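Local coordinates for protein cleavage and polyadenylation specificity factor 100 KD subunit (Methanosarcina mazei, PDB 2XR1) that probably terminates transcription genome-wide by cleaving nascent RNA as it leaves RNA polymerase, working as a homodimeric zinc-dependent nuclease of the metallo-beta-lactamase/beta-CASP family, at residues E161-E164 with I165-V169. Residues are numbered along the deposited sequence; the frame is centred on the assembly and turned at random.
Sequences ERKE and ILKTV
Two consecutive turns of the alpha-helix 159-173 meet here through i to i+4 backbone bonds, among them Ile165 N to Glu161 O at 2.8 Å and Leu166 N to Arg162 O at 2.9 Å. Glu164 O is gripped twice: Thr168 N reaches it from one face of the carbonyl plane, and Thr168 OG1, turned back beside its own backbone N (chi1 -64°), donates from the opposite face at 3.2 Å. The Glu164 chain bends at chi2 (59°), which brings OE1 to a weak salt bridge with Lys167 NZ, 3.5 Å away. The aliphatic part of Lys163 meets that of Lys167, CE to CE at 3.8 Å, while their ammonium groups remain 4.8 Å apart (NZ to NZ); Glu164 may offset part of this like charge. Elsewhere on the helix, Leu166 sets CD2 over the centre of one face of the Arg162 guanidinium, 4.2 Å above its plane. Hydrogen bonds from Arg162 to the carbonyls of Lys306 and Thr308, and a salt bridge from Glu161 to Lys306, tie these turns to the end of helix 299-306 and the start of strand 308-310, whereas Leu166 and Lys167 touch strand 30-33 of the first KH domain.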
ATOM      1  N   GLU B 161      32.479  -3.498  14.080  1.00 73.57           N
ATOM      2  CA  GLU B 161      31.268  -2.979  13.428  1.00 72.96           C
ATOM      3  C   GLU B 161      30.073  -3.886  13.697  1.00 69.27           C
ATOM      4  O   GLU B 161      28.972  -3.417  13.950  1.00 68.66           O
ATOM      5  CB  GLU B 161      31.466  -2.759  11.915  1.00 72.61           C
ATOM      6  CG  GLU B 161      30.383  -1.843  11.297  1.00 75.53           C
ATOM      7  CD  GLU B 161      30.520  -1.621   9.781  1.00 78.71           C
ATOM      8  OE1 GLU B 161      31.128  -2.470   9.076  1.00 78.25           O
ATOM      9  OE2 GLU B 161      30.000  -0.583   9.297  1.00 80.32           O
ATOM     10  N   ARG B 162      30.334  -5.186  13.674  1.00 51.17           N
ATOM     11  CA  ARG B 162      29.325  -6.219  13.909  1.00 48.38           C
ATOM     12  C   ARG B 162      28.662  -6.087  15.274  1.00 48.58           C
ATOM     13  O   ARG B 162      27.442  -6.080  15.374  1.00 45.93           O
ATOM     14  CB  ARG B 162      29.964  -7.600  13.818  1.00 47.97           C
ATOM     15  CG  ARG B 162      29.070  -8.742  14.224  1.00 45.48           C
ATOM     16  CD  ARG B 162      27.910  -8.851  13.315  1.00 43.33           C
ATOM     17  NE  ARG B 162      27.199 -10.123  13.477  1.00 43.04           N
ATOM     18  CZ  ARG B 162      26.239 -10.548  12.665  1.00 41.80           C
ATOM     19  NH1 ARG B 162      25.859  -9.810  11.632  1.00 42.05           N
ATOM     20  NH2 ARG B 162      25.640 -11.709  12.895  1.00 41.60           N
ATOM     21  N   LYS B 163      29.476  -6.000  16.321  1.00 51.61           N
ATOM     22  CA  LYS B 163      28.970  -5.791  17.670  1.00 53.14           C
ATOM     23  C   LYS B 163      28.119  -4.519  17.729  1.00 53.33           C
ATOM     24  O   LYS B 163      27.066  -4.490  18.363  1.00 52.28           O
ATOM     25  CB  LYS B 163      30.113  -5.741  18.681  1.00 56.38           C
ATOM     26  CG  LYS B 163      29.636  -5.593  20.124  1.00 60.21           C
ATOM     27  CD  LYS B 163      30.791  -5.429  21.120  1.00 65.16           C
ATOM     28  CE  LYS B 163      30.322  -5.022  22.526  1.00 67.24           C
ATOM     29  NZ  LYS B 163      31.501  -4.650  23.409  1.00 70.75           N
ATOM     30  N   GLU B 164      28.549  -3.483  17.028  1.00 55.03           N
ATOM     31  CA  GLU B 164      27.820  -2.232  17.040  1.00 56.41           C
ATOM     32  C   GLU B 164      26.505  -2.309  16.296  1.00 53.18           C
ATOM     33  O   GLU B 164      25.517  -1.733  16.740  1.00 53.87           O
ATOM     34  CB  GLU B 164      28.698  -1.116  16.484  1.00 59.62           C
ATOM     35  CG  GLU B 164      28.166   0.292  16.735  1.00 64.62           C
ATOM     36  CD  GLU B 164      27.968   0.643  18.253  1.00 71.06           C
ATOM     37  OE1 GLU B 164      28.983   0.740  19.026  1.00 71.90           O
ATOM     38  OE2 GLU B 164      26.770   0.824  18.649  1.00 72.26           O
ATOM     39  N   ILE B 165      26.481  -3.022  15.173  1.00 50.46           N
ATOM     40  CA  ILE B 165      25.253  -3.241  14.430  1.00 47.06           C
ATOM     41  C   ILE B 165      24.288  -4.099  15.241  1.00 45.72           C
ATOM     42  O   ILE B 165      23.091  -3.882  15.171  1.00 44.94           O
ATOM     43  CB  ILE B 165      25.524  -3.966  13.097  1.00 45.61           C
ATOM     44  CG1 ILE B 165      26.320  -3.100  12.154  1.00 45.54           C
ATOM     45  CG2 ILE B 165      24.209  -4.393  12.373  1.00 42.04           C
ATOM     46  CD1 ILE B 165      27.051  -3.897  11.150  1.00 44.05           C
ATOM     47  N   LEU B 166      24.779  -5.095  15.980  1.00 45.57           N
ATOM     48  CA  LEU B 166      23.900  -5.891  16.838  1.00 44.07           C
ATOM     49  C   LEU B 166      23.294  -5.032  17.942  1.00 45.42           C
ATOM     50  O   LEU B 166      22.115  -5.189  18.261  1.00 44.62           O
ATOM     51  CB  LEU B 166      24.612  -7.107  17.446  1.00 44.51           C
ATOM     52  CG  LEU B 166      24.982  -8.278  16.500  1.00 43.33           C
ATOM     53  CD1 LEU B 166      25.461  -9.466  17.287  1.00 44.63           C
ATOM     54  CD2 LEU B 166      23.847  -8.693  15.611  1.00 39.87           C
ATOM     55  N   LYS B 167      24.071  -4.123  18.515  1.00 47.73           N
ATOM     56  CA  LYS B 167      23.546  -3.266  19.564  1.00 49.43           C
ATOM     57  C   LYS B 167      22.444  -2.374  19.043  1.00 48.12           C
ATOM     58  O   LYS B 167      21.485  -2.095  19.761  1.00 48.25           O
ATOM     59  CB  LYS B 167      24.617  -2.362  20.136  1.00 52.99           C
ATOM     60  CG  LYS B 167      25.523  -2.989  21.146  1.00 56.09           C
ATOM     61  CD  LYS B 167      26.379  -1.900  21.823  1.00 61.82           C
ATOM     62  CE  LYS B 167      27.861  -2.247  21.818  1.00 64.92           C
ATOM     63  NZ  LYS B 167      28.693  -1.015  22.023  1.00 70.04           N
ATOM     64  N   THR B 168      22.594  -1.899  17.812  1.00 46.84           N
ATOM     65  CA  THR B 168      21.650  -0.918  17.257  1.00 46.31           C
ATOM     66  C   THR B 168      20.335  -1.612  16.931  1.00 42.53           C
ATOM     67  O   THR B 168      19.259  -1.150  17.278  1.00 42.15           O
ATOM     68  CB  THR B 168      22.261  -0.146  16.015  1.00 47.08           C
ATOM     69  OG1 THR B 168      23.389   0.631  16.454  1.00 50.92           O
ATOM     70  CG2 THR B 168      21.254   0.813  15.404  1.00 45.71           C
ATOM     71  N   VAL B 169      20.458  -2.735  16.261  1.00 39.98           N
ATOM     72  CA  VAL B 169      19.326  -3.587  15.929  1.00 37.55           C
ATOM     73  C   VAL B 169      18.598  -4.031  17.189  1.00 38.04           C
ATOM     74  O   VAL B 169      17.364  -4.028  17.231  1.00 36.47           O
ATOM     75  CB  VAL B 169      19.810  -4.808  15.158  1.00 35.24           C
ATOM     76  CG1 VAL B 169      18.732  -5.845  15.089  1.00 32.72           C
ATOM     77  CG2 VAL B 169      20.259  -4.353  13.791  1.00 34.63           C
TER